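Local coordinates for protein interleukin-1beta (Gallus gallus, PDB 2WRY) that probably acts as a secreted inflammatory cytokine of the IL-1 family that binds the interleukin-1 receptor, the chain being the C-terminal beta-trefoil part of a longer protein, at residues A[3-11]-A[96-106]; A[42-53]-A[65-74]. All coordinates share one frame; numbering follows the deposited sequence.

Contact 1. Residues A[3-11]-A[96-106]; sequences AFRYTRSQS and VMRDIDSVELT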
loop_
_atom_site.group_PDB
_atom_site.type_symbol
_atom_site.label_atom_id
_atom_site.label_comp_id
_atom_site.label_asym_id
_atom_site.label_seq_id
_atom_site.Cartn_x
_atom_site.Cartn_y
_atom_site.Cartn_z
ATOM N N ALA A 3 20.332 1.729 3.859
ATOM C CA ALA A 3 19.612 0.653 3.128
ATOM C C ALA A 3 18.793 1.198 1.956
ATOM O O ALA A 3 18.983 0.733 0.839
ATOM C CB ALA A 3 18.766 -0.190 4.074
ATOM N N PHE A 4 17.904 2.180 2.189
ATOM C CA PHE A 4 17.207 2.859 1.086
ATOM C C PHE A 4 17.273 4.385 1.251
ATOM O O PHE A 4 17.185 4.884 2.373
ATOM C CB PHE A 4 15.725 2.461 1.021
ATOM C CG PHE A 4 15.477 0.980 0.988
ATOM C CD1 PHE A 4 15.184 0.285 2.162
ATOM C CD2 PHE A 4 15.516 0.287 -0.219
ATOM C CE1 PHE A 4 14.942 -1.101 2.146
ATOM C CE2 PHE A 4 15.271 -1.106 -0.248
ATOM C CZ PHE A 4 14.982 -1.784 0.933
ATOM N N ARG A 5 17.417 5.113 0.142
ATOM C CA ARG A 5 17.356 6.579 0.159
ATOM C C ARG A 5 16.277 7.065 -0.773
ATOM O O ARG A 5 16.132 6.562 -1.885
ATOM C CB ARG A 5 18.676 7.201 -0.294
ATOM C CG ARG A 5 19.753 7.194 0.758
ATOM C CD ARG A 5 21.029 7.874 0.246
ATOM N NE ARG A 5 21.253 7.616 -1.180
ATOM C CZ ARG A 5 21.654 6.451 -1.690
ATOM N NH1 ARG A 5 21.889 5.404 -0.899
ATOM N NH2 ARG A 5 21.808 6.330 -3.004
ATOM N N TYR A 6 15.510 8.037 -0.300
ATOM C CA TYR A 6 14.400 8.625 -1.043
ATOM C C TYR A 6 14.897 9.261 -2.329
ATOM O O TYR A 6 15.914 9.947 -2.327
ATOM C CB TYR A 6 13.801 9.715 -0.160
ATOM C CG TYR A 6 12.646 10.496 -0.727
ATOM C CD1 TYR A 6 12.860 11.635 -1.499
ATOM C CD2 TYR A 6 11.339 10.180 -0.395
ATOM C CE1 TYR A 6 11.788 12.383 -1.989
ATOM C CE2 TYR A 6 10.267 10.910 -0.871
ATOM C CZ TYR A 6 10.497 12.025 -1.670
ATOM O OH TYR A 6 9.444 12.766 -2.128
ATOM N N THR A 7 14.169 9.050 -3.428
ATOM C CA THR A 7 14.485 9.750 -4.676
ATOM C C THR A 7 13.422 10.788 -5.072
ATOM O O THR A 7 13.753 11.951 -5.357
ATOM C CB THR A 7 14.803 8.756 -5.844
ATOM O OG1 THR A 7 13.633 8.053 -6.223
ATOM C CG2 THR A 7 15.776 7.754 -5.397
ATOM N N ARG A 8 12.157 10.392 -5.094
ATOM C CA ARG A 8 11.096 11.314 -5.493
ATOM C C ARG A 8 9.765 10.706 -5.177
ATOM O O ARG A 8 9.693 9.492 -4.966
ATOM C CB ARG A 8 11.162 11.610 -6.991
ATOM C CG ARG A 8 11.003 10.392 -7.859
ATOM C CD ARG A 8 11.032 10.811 -9.325
ATOM N NE ARG A 8 11.032 9.642 -10.202
ATOM C CZ ARG A 8 12.127 8.984 -10.576
ATOM N NH1 ARG A 8 13.329 9.382 -10.149
ATOM N NH2 ARG A 8 12.018 7.927 -11.378
ATOM N N SER A 9 8.729 11.537 -5.138
ATOM C CA SER A 9 7.358 11.046 -5.015
ATOM C C SER A 9 6.534 11.375 -6.228
ATOM O O SER A 9 6.772 12.392 -6.914
ATOM C CB SER A 9 6.638 11.635 -3.807
ATOM O OG SER A 9 7.225 11.151 -2.637
ATOM N N GLN A 10 5.553 10.512 -6.468
ATOM C CA GLN A 10 4.566 10.711 -7.510
ATOM C C GLN A 10 3.198 10.294 -7.025
ATOM O O GLN A 10 3.058 9.262 -6.348
ATOM C CB GLN A 10 4.949 9.938 -8.778
ATOM C CG GLN A 10 4.071 10.269 -9.981
ATOM C CD GLN A 10 4.567 9.604 -11.246
ATOM O OE1 GLN A 10 5.705 9.108 -11.297
ATOM N NE2 GLN A 10 3.726 9.603 -12.292
ATOM N N SER A 11 2.187 11.088 -7.352
ATOM C CA SER A 11 0.844 10.817 -6.892
ATOM C C SER A 11 0.153 9.929 -7.908
ATOM O O SER A 11 0.244 10.172 -9.131
ATOM C CB SER A 11 0.074 12.130 -6.713
ATOM O OG SER A 11 0.747 12.975 -5.787
ATOM N N VAL A 96 7.930 12.561 5.703
ATOM C CA VAL A 96 8.621 11.937 4.589
ATOM C C VAL A 96 10.017 11.548 5.037
ATOM O O VAL A 96 10.739 12.360 5.614
ATOM C CB VAL A 96 8.678 12.863 3.362
ATOM C CG1 VAL A 96 9.260 12.101 2.153
ATOM C CG2 VAL A 96 7.300 13.407 3.042
ATOM N N MET A 97 10.381 10.295 4.791
ATOM C CA MET A 97 11.634 9.731 5.283
ATOM C C MET A 97 12.695 9.700 4.193
ATOM O O MET A 97 12.538 9.069 3.151
ATOM C CB MET A 97 11.373 8.341 5.867
ATOM C CG MET A 97 10.619 8.418 7.188
ATOM S SD MET A 97 9.739 6.908 7.555
ATOM C CE MET A 97 8.292 7.083 6.483
ATOM N N ARG A 98 13.755 10.461 4.411
ATOM C CA ARG A 98 14.861 10.515 3.496
ATOM C C ARG A 98 15.612 9.184 3.508
ATOM O O ARG A 98 16.015 8.677 2.472
ATOM C CB ARG A 98 15.789 11.667 3.916
ATOM C CG ARG A 98 17.143 11.676 3.295
ATOM C CD ARG A 98 18.029 12.704 4.030
ATOM N NE ARG A 98 18.195 12.334 5.439
ATOM C CZ ARG A 98 17.700 12.988 6.497
ATOM N NH1 ARG A 98 16.991 14.112 6.358
ATOM N NH2 ARG A 98 17.927 12.503 7.712
ATOM N N ASP A 99 15.781 8.637 4.702
ATOM C CA ASP A 99 16.586 7.435 4.890
ATOM C C ASP A 99 15.821 6.334 5.582
ATOM O O ASP A 99 15.186 6.541 6.621
ATOM C CB ASP A 99 17.837 7.753 5.715
ATOM C CG ASP A 99 18.786 8.682 4.997
ATOM O OD1 ASP A 99 19.317 8.312 3.926
ATOM O OD2 ASP A 99 19.007 9.792 5.522
ATOM N N ILE A 100 15.905 5.138 5.002
ATOM C CA ILE A 100 15.361 3.933 5.628
ATOM C C ILE A 100 16.558 3.058 5.881
ATOM O O ILE A 100 17.068 2.425 4.952
ATOM C CB ILE A 100 14.406 3.159 4.703
ATOM C CG1 ILE A 100 13.257 4.031 4.218
ATOM C CG2 ILE A 100 13.918 1.916 5.438
ATOM C CD1 ILE A 100 12.347 4.514 5.282
ATOM N N ASP A 101 17.022 3.048 7.127
ATOM C CA ASP A 101 18.329 2.493 7.437
ATOM C C ASP A 101 18.314 1.652 8.702
ATOM O O ASP A 101 19.351 1.469 9.356
ATOM C CB ASP A 101 19.393 3.609 7.513
ATOM C CG ASP A 101 19.065 4.686 8.549
ATOM O OD1 ASP A 101 17.992 4.640 9.214
ATOM O OD2 ASP A 101 19.909 5.603 8.706
ATOM N N SER A 102 17.134 1.125 9.024
ATOM C CA SER A 102 16.968 0.201 10.143
ATOM C C SER A 102 15.862 -0.822 9.853
ATOM O O SER A 102 14.947 -0.558 9.051
ATOM C CB SER A 102 16.605 0.970 11.410
ATOM O OG SER A 102 15.315 1.568 11.288
ATOM N N VAL A 103 15.919 -1.972 10.525
ATOM C CA VAL A 103 14.845 -2.961 10.399
ATOM C C VAL A 103 13.515 -2.305 10.762
ATOM O O VAL A 103 12.500 -2.521 10.099
ATOM C CB VAL A 103 15.130 -4.244 11.260
ATOM C CG1 VAL A 103 13.958 -5.214 11.215
ATOM C CG2 VAL A 103 16.389 -4.932 10.764
ATOM N N GLU A 104 13.546 -1.464 11.790
ATOM C CA GLU A 104 12.348 -0.746 12.264
ATOM C C GLU A 104 11.715 0.082 11.151
ATOM O O GLU A 104 10.518 -0.009 10.932
ATOM C CB GLU A 104 12.678 0.168 13.448
ATOM C CG GLU A 104 11.466 0.554 14.263
ATOM C CD GLU A 104 11.553 1.963 14.863
ATOM O OE1 GLU A 104 12.580 2.667 14.655
ATOM O OE2 GLU A 104 10.579 2.364 15.559
ATOM N N LEU A 105 12.527 0.892 10.468
ATOM C CA LEU A 105 12.002 1.789 9.413
ATOM C C LEU A 105 11.622 1.025 8.154
ATOM O O LEU A 105 10.853 1.521 7.342
ATOM C CB LEU A 105 13.020 2.868 9.066
ATOM C CG LEU A 105 13.148 3.953 10.132
ATOM C CD1 LEU A 105 14.391 4.767 9.811
ATOM C CD2 LEU A 105 11.880 4.805 10.152
ATOM N N THR A 106 12.164 -0.178 7.988
ATOM C CA THR A 106 11.794 -0.998 6.823
ATOM C C THR A 106 10.291 -1.336 6.796
ATOM O O THR A 106 9.759 -1.681 5.724
ATOM C CB THR A 106 12.698 -2.238 6.702
ATOM O OG1 THR A 106 14.049 -1.789 6.499
ATOM C CG2 THR A 106 12.289 -3.106 5.521
#
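Tyr6 and Val96 meet where the first strand of the beta-trefoil, 4-16, takes the short strand 99-100 as an antiparallel neighbour at the surface. Tyr6 CB lies 3.6 Å from both Met97 O and Arg98 O. With CG anti to the backbone N (chi1 179°), the ring runs on past Met97 O, which lies oblique to it; CD2 and CE2 reach Val96 CG1, Tyr6 CE2 to 3.4 Å. The OH at the tip turns back to its own strand and shares a hydrogen bond with Ser9 OG, while Arg8 N sits above one ring face, toward the rim. Cut back to an alanine, Tyr6 would probably leave Val96 CG1 without the ring carbons it packs on and Ser9 OG without its phenol partner. The backbones pair through Phe4 and Ile100, a hydrogen-bonded pair: Phe4 N to Ile100 O and Ile100 N to Phe4 O, each 2.9 Å, the second almost straight at 179°. Tyr6 N adds a third, to Arg98 O. On the face of this pair the Phe4 ring presents its edge, Phe4 CD1 3.9 Å from Ile100 CG2. In the neighbouring non-hydrogen-bonded pair, Arg5 CG rests 3.4 Å from Asp99 OD1, while its guanidinium leads away. The carboxylate instead forms a salt bridge within its own segment: Arg98 NE, with its partner in the guanidinium plane, reaches Asp99 OD2 at 2.7 Å from above the carboxylate plane.

Contact 2. Residues A[42-53]-A[65-74]; sequences QKVRLNIALYRP and MPVALGIKGY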
loop_
_atom_site.group_PDB
_atom_site.type_symbol
_atom_site.label_atom_id
_atom_site.label_comp_id
_atom_site.label_asym_id
_atom_site.label_seq_id
_atom_site.Cartn_x
_atom_site.Cartn_y
_atom_site.Cartn_z
ATOM N N GLN A 42 -14.322 10.529 0.379
ATOM C CA GLN A 42 -13.318 11.056 -0.523
ATOM C C GLN A 42 -12.291 9.977 -0.859
ATOM O O GLN A 42 -11.642 9.411 0.036
ATOM C CB GLN A 42 -12.652 12.302 0.073
ATOM C CG GLN A 42 -13.651 13.449 0.184
ATOM C CD GLN A 42 -13.145 14.663 0.949
ATOM O OE1 GLN A 42 -11.971 14.763 1.296
ATOM N NE2 GLN A 42 -14.047 15.616 1.190
ATOM N N LYS A 43 -12.167 9.703 -2.152
ATOM C CA LYS A 43 -11.237 8.688 -2.649
ATOM C C LYS A 43 -9.794 9.016 -2.277
ATOM O O LYS A 43 -9.340 10.155 -2.417
ATOM C CB LYS A 43 -11.402 8.596 -4.178
ATOM C CG LYS A 43 -10.438 7.723 -4.884
ATOM C CD LYS A 43 -10.906 7.507 -6.313
ATOM C CE LYS A 43 -10.555 8.676 -7.191
ATOM N NZ LYS A 43 -10.613 8.222 -8.594
ATOM N N VAL A 44 -9.083 8.000 -1.804
ATOM C CA VAL A 44 -7.694 8.129 -1.450
ATOM C C VAL A 44 -6.795 8.039 -2.688
ATOM O O VAL A 44 -6.989 7.158 -3.523
ATOM C CB VAL A 44 -7.334 7.058 -0.385
ATOM C CG1 VAL A 44 -5.832 6.821 -0.323
ATOM C CG2 VAL A 44 -7.931 7.457 0.969
ATOM N N ARG A 45 -5.850 8.973 -2.814
ATOM C CA ARG A 45 -4.761 8.850 -3.787
ATOM C C ARG A 45 -3.504 8.498 -3.009
ATOM O O ARG A 45 -3.421 8.768 -1.794
ATOM C CB ARG A 45 -4.537 10.145 -4.574
ATOM C CG ARG A 45 -5.656 10.419 -5.557
ATOM C CD ARG A 45 -5.120 10.877 -6.907
ATOM N NE ARG A 45 -4.324 12.099 -6.883
ATOM C CZ ARG A 45 -3.449 12.455 -7.827
ATOM N NH1 ARG A 45 -3.227 11.680 -8.894
ATOM N NH2 ARG A 45 -2.787 13.602 -7.702
ATOM N N LEU A 46 -2.540 7.873 -3.674
ATOM C CA LEU A 46 -1.287 7.510 -3.013
ATOM C C LEU A 46 -0.168 8.428 -3.461
ATOM O O LEU A 46 -0.013 8.690 -4.659
ATOM C CB LEU A 46 -0.892 6.048 -3.308
ATOM C CG LEU A 46 -1.879 4.965 -2.870
ATOM C CD1 LEU A 46 -1.299 3.575 -3.151
ATOM C CD2 LEU A 46 -2.247 5.082 -1.350
ATOM N N ASN A 47 0.622 8.914 -2.516
ATOM C CA ASN A 47 1.828 9.627 -2.885
ATOM C C ASN A 47 2.909 8.574 -2.727
ATOM O O ASN A 47 3.304 8.240 -1.597
ATOM C CB ASN A 47 2.081 10.818 -1.952
ATOM C CG ASN A 47 2.566 12.062 -2.713
ATOM O OD1 ASN A 47 3.125 11.978 -3.824
ATOM N ND2 ASN A 47 2.420 13.217 -2.078
ATOM N N ILE A 48 3.323 8.000 -3.848
ATOM C CA ILE A 48 4.275 6.889 -3.847
ATOM C C ILE A 48 5.701 7.406 -3.861
ATOM O O ILE A 48 6.154 8.005 -4.848
ATOM C CB ILE A 48 4.029 5.909 -5.013
ATOM C CG1 ILE A 48 2.580 5.393 -4.929
ATOM C CG2 ILE A 48 5.067 4.762 -4.951
ATOM C CD1 ILE A 48 2.236 4.279 -5.915
ATOM N N ALA A 49 6.391 7.229 -2.736
ATOM C CA ALA A 49 7.785 7.683 -2.635
ATOM C C ALA A 49 8.683 6.582 -3.154
ATOM O O ALA A 49 8.701 5.468 -2.603
ATOM C CB ALA A 49 8.150 7.968 -1.194
ATOM N N LEU A 50 9.420 6.880 -4.211
ATOM C CA LEU A 50 10.372 5.924 -4.741
ATOM C C LEU A 50 11.721 6.034 -4.053
ATOM O O LEU A 50 12.242 7.141 -3.877
ATOM C CB LEU A 50 10.499 6.121 -6.264
ATOM C CG LEU A 50 11.454 5.255 -7.072
ATOM C CD1 LEU A 50 11.039 3.794 -6.982
ATOM C CD2 LEU A 50 11.516 5.774 -8.533
ATOM N N TYR A 51 12.283 4.884 -3.678
ATOM C CA TYR A 51 13.594 4.806 -3.030
ATOM C C TYR A 51 14.611 4.128 -3.940
ATOM O O TYR A 51 14.236 3.337 -4.817
ATOM C CB TYR A 51 13.466 4.041 -1.692
ATOM C CG TYR A 51 12.782 4.882 -0.633
ATOM C CD1 TYR A 51 13.536 5.570 0.341
ATOM C CD2 TYR A 51 11.391 5.028 -0.618
ATOM C CE1 TYR A 51 12.898 6.393 1.292
ATOM C CE2 TYR A 51 10.756 5.827 0.322
ATOM C CZ TYR A 51 11.517 6.504 1.273
ATOM O OH TYR A 51 10.850 7.297 2.179
ATOM N N ARG A 52 15.879 4.461 -3.737
ATOM C CA ARG A 52 17.008 3.721 -4.303
ATOM C C ARG A 52 17.716 2.932 -3.194
ATOM O O ARG A 52 18.006 3.492 -2.138
ATOM C CB ARG A 52 18.001 4.685 -4.950
ATOM C CG ARG A 52 17.519 5.327 -6.253
ATOM C CD ARG A 52 18.589 6.272 -6.843
ATOM N NE ARG A 52 18.059 7.078 -7.946
ATOM C CZ ARG A 52 18.159 8.401 -8.064
ATOM N NH1 ARG A 52 18.788 9.145 -7.153
ATOM N NH2 ARG A 52 17.642 8.993 -9.124
ATOM N N PRO A 53 18.021 1.636 -3.431
ATOM C CA PRO A 53 18.785 0.862 -2.436
ATOM C C PRO A 53 20.192 1.432 -2.228
ATOM O O PRO A 53 20.779 1.980 -3.164
ATOM C CB PRO A 53 18.877 -0.543 -3.063
ATOM C CG PRO A 53 17.818 -0.577 -4.103
ATOM C CD PRO A 53 17.686 0.824 -4.615
ATOM N N MET A 65 11.634 -2.236 -6.845
ATOM C CA MET A 65 11.275 -0.833 -6.965
ATOM C C MET A 65 10.747 -0.624 -5.554
ATOM O O MET A 65 9.558 -0.795 -5.308
ATOM C CB MET A 65 10.108 -0.596 -7.920
ATOM C CG MET A 65 10.449 -0.161 -9.329
ATOM S SD MET A 65 8.902 0.217 -10.206
ATOM C CE MET A 65 8.578 1.886 -9.626
ATOM N N PRO A 66 11.640 -0.276 -4.615
ATOM C CA PRO A 66 11.192 -0.123 -3.235
ATOM C C PRO A 66 10.501 1.233 -3.079
ATOM O O PRO A 66 11.021 2.247 -3.577
ATOM C CB PRO A 66 12.494 -0.192 -2.425
ATOM C CG PRO A 66 13.610 0.210 -3.399
ATOM C CD PRO A 66 13.068 0.034 -4.808
ATOM N N VAL A 67 9.328 1.237 -2.450
ATOM C CA VAL A 67 8.528 2.455 -2.313
ATOM C C VAL A 67 7.948 2.578 -0.914
ATOM O O VAL A 67 7.795 1.571 -0.210
ATOM C CB VAL A 67 7.339 2.503 -3.329
ATOM C CG1 VAL A 67 7.833 2.483 -4.764
ATOM C CG2 VAL A 67 6.329 1.327 -3.100
ATOM N N ALA A 68 7.624 3.818 -0.506
ATOM C CA ALA A 68 6.744 4.018 0.653
ATOM C C ALA A 68 5.425 4.536 0.091
ATOM O O ALA A 68 5.425 5.239 -0.931
ATOM C CB ALA A 68 7.325 5.010 1.650
ATOM N N LEU A 69 4.319 4.212 0.762
ATOM C CA LEU A 69 2.972 4.542 0.263
ATOM C C LEU A 69 2.317 5.555 1.188
ATOM O O LEU A 69 1.873 5.216 2.286
ATOM C CB LEU A 69 2.129 3.288 0.151
ATOM C CG LEU A 69 2.764 2.214 -0.741
ATOM C CD1 LEU A 69 1.895 0.975 -0.724
ATOM C CD2 LEU A 69 2.918 2.754 -2.169
ATOM N N GLY A 70 2.317 6.816 0.748
ATOM C CA GLY A 70 1.718 7.895 1.511
ATOM C C GLY A 70 0.246 8.027 1.150
ATOM O O GLY A 70 -0.141 7.849 -0.010
ATOM N N ILE A 71 -0.583 8.276 2.155
ATOM C CA ILE A 71 -2.013 8.471 1.940
ATOM C C ILE A 71 -2.181 9.964 1.695
ATOM O O ILE A 71 -2.134 10.756 2.658
ATOM C CB ILE A 71 -2.837 8.024 3.176
ATOM C CG1 ILE A 71 -2.434 6.610 3.637
ATOM C CG2 ILE A 71 -4.333 8.093 2.867
ATOM C CD1 ILE A 71 -2.466 5.570 2.486
ATOM N N LYS A 72 -2.310 10.339 0.415
ATOM C CA LYS A 72 -2.154 11.727 -0.014
ATOM C C LYS A 72 -3.161 12.646 0.667
ATOM O O LYS A 72 -4.366 12.405 0.644
ATOM C CB LYS A 72 -2.275 11.838 -1.538
ATOM C CG LYS A 72 -2.033 13.258 -2.032
ATOM C CD LYS A 72 -1.909 13.182 -3.559
ATOM C CE LYS A 72 -1.386 14.496 -4.155
ATOM N NZ LYS A 72 -2.243 15.638 -3.797
ATOM N N GLY A 73 -2.631 13.680 1.310
ATOM C CA GLY A 73 -3.449 14.691 1.985
ATOM C C GLY A 73 -3.802 14.406 3.435
ATOM O O GLY A 73 -4.424 15.258 4.111
ATOM N N TYR A 74 -3.430 13.218 3.912
ATOM C CA TYR A 74 -3.739 12.833 5.271
ATOM C C TYR A 74 -2.507 12.695 6.175
ATOM O O TYR A 74 -2.655 12.387 7.367
ATOM C CB TYR A 74 -4.525 11.532 5.269
ATOM C CG TYR A 74 -5.902 11.604 4.657
ATOM C CD1 TYR A 74 -6.127 11.225 3.327
ATOM C CD2 TYR A 74 -6.998 12.000 5.423
ATOM C CE1 TYR A 74 -7.410 11.221 2.785
ATOM C CE2 TYR A 74 -8.294 12.011 4.882
ATOM C CZ TYR A 74 -8.482 11.614 3.571
ATOM O OH TYR A 74 -9.748 11.617 3.032
HETATM O O HOH W 1 -11.225 9.044 2.594
HETATM O O HOH W 2 -6.146 11.287 -1.115
#
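Ile48 CG2 packs 3.6 Å from Val67 CG1, while Ile48 CG1 lies alongside Leu69 CD2. These side chains share a face of the antiparallel pair 45-53/66-71 with Leu46 and Ile71, which lie side by side and meet through CD2 and CD1. On the other face Ala49 CB and Ala68 CB come to 4.2 Å, and Tyr51 CE2 approaches Ala68 CB obliquely at 3.8 Å. Six backbone hydrogen bonds set this register, from Tyr51 N to Pro66 O through to Lys72 N to Arg45 O. Further out, Phe110 and Met78 of strands 110-115 and 76-83 pack on Leu69, and Tyr77 on Ala68. A type II turn from Ile71 to Tyr74 brings the Tyr74 OH to a water that donates to Gln42 O. A second water joins Arg45 N to Lys72 O. Lys72 CG is anti to the backbone N (chi1 -176°), which lays the chain beside Arg45, Lys72 CD 4.1 Å from Arg45 CB. Both point the same way, Arg45 NH2 and Lys72 NZ 4.4 Å apart. Apolar packing thus gives way at this end to water bridges and two like charges, whose repulsion is probably eased by solvent and by Asp13, which touches Arg45.

In the fold
Strands 4-16 and 45-53 are neighbours in one antiparallel sheet, so the two contacts extend a common framework, their centres about 11 Å apart. Contact 1 is a surface contact with short backbone pairing, an aromatic-aliphatic touch and local charge pairing; contact 2, nearer the middle of the chain, is partly buried, with longer pairing and mainly aliphatic packing until its polar turn end. In sequence, contact 2 falls within the span that contact 1 closes. Tyr51 joins them directly, its OH probably hydrogen-bonding to Met97 O at 2.6 Å. A classic beta bulge sets Thr7 and Arg8 together opposite Leu50, with Arg8 O 2.7 Å from Leu50 N.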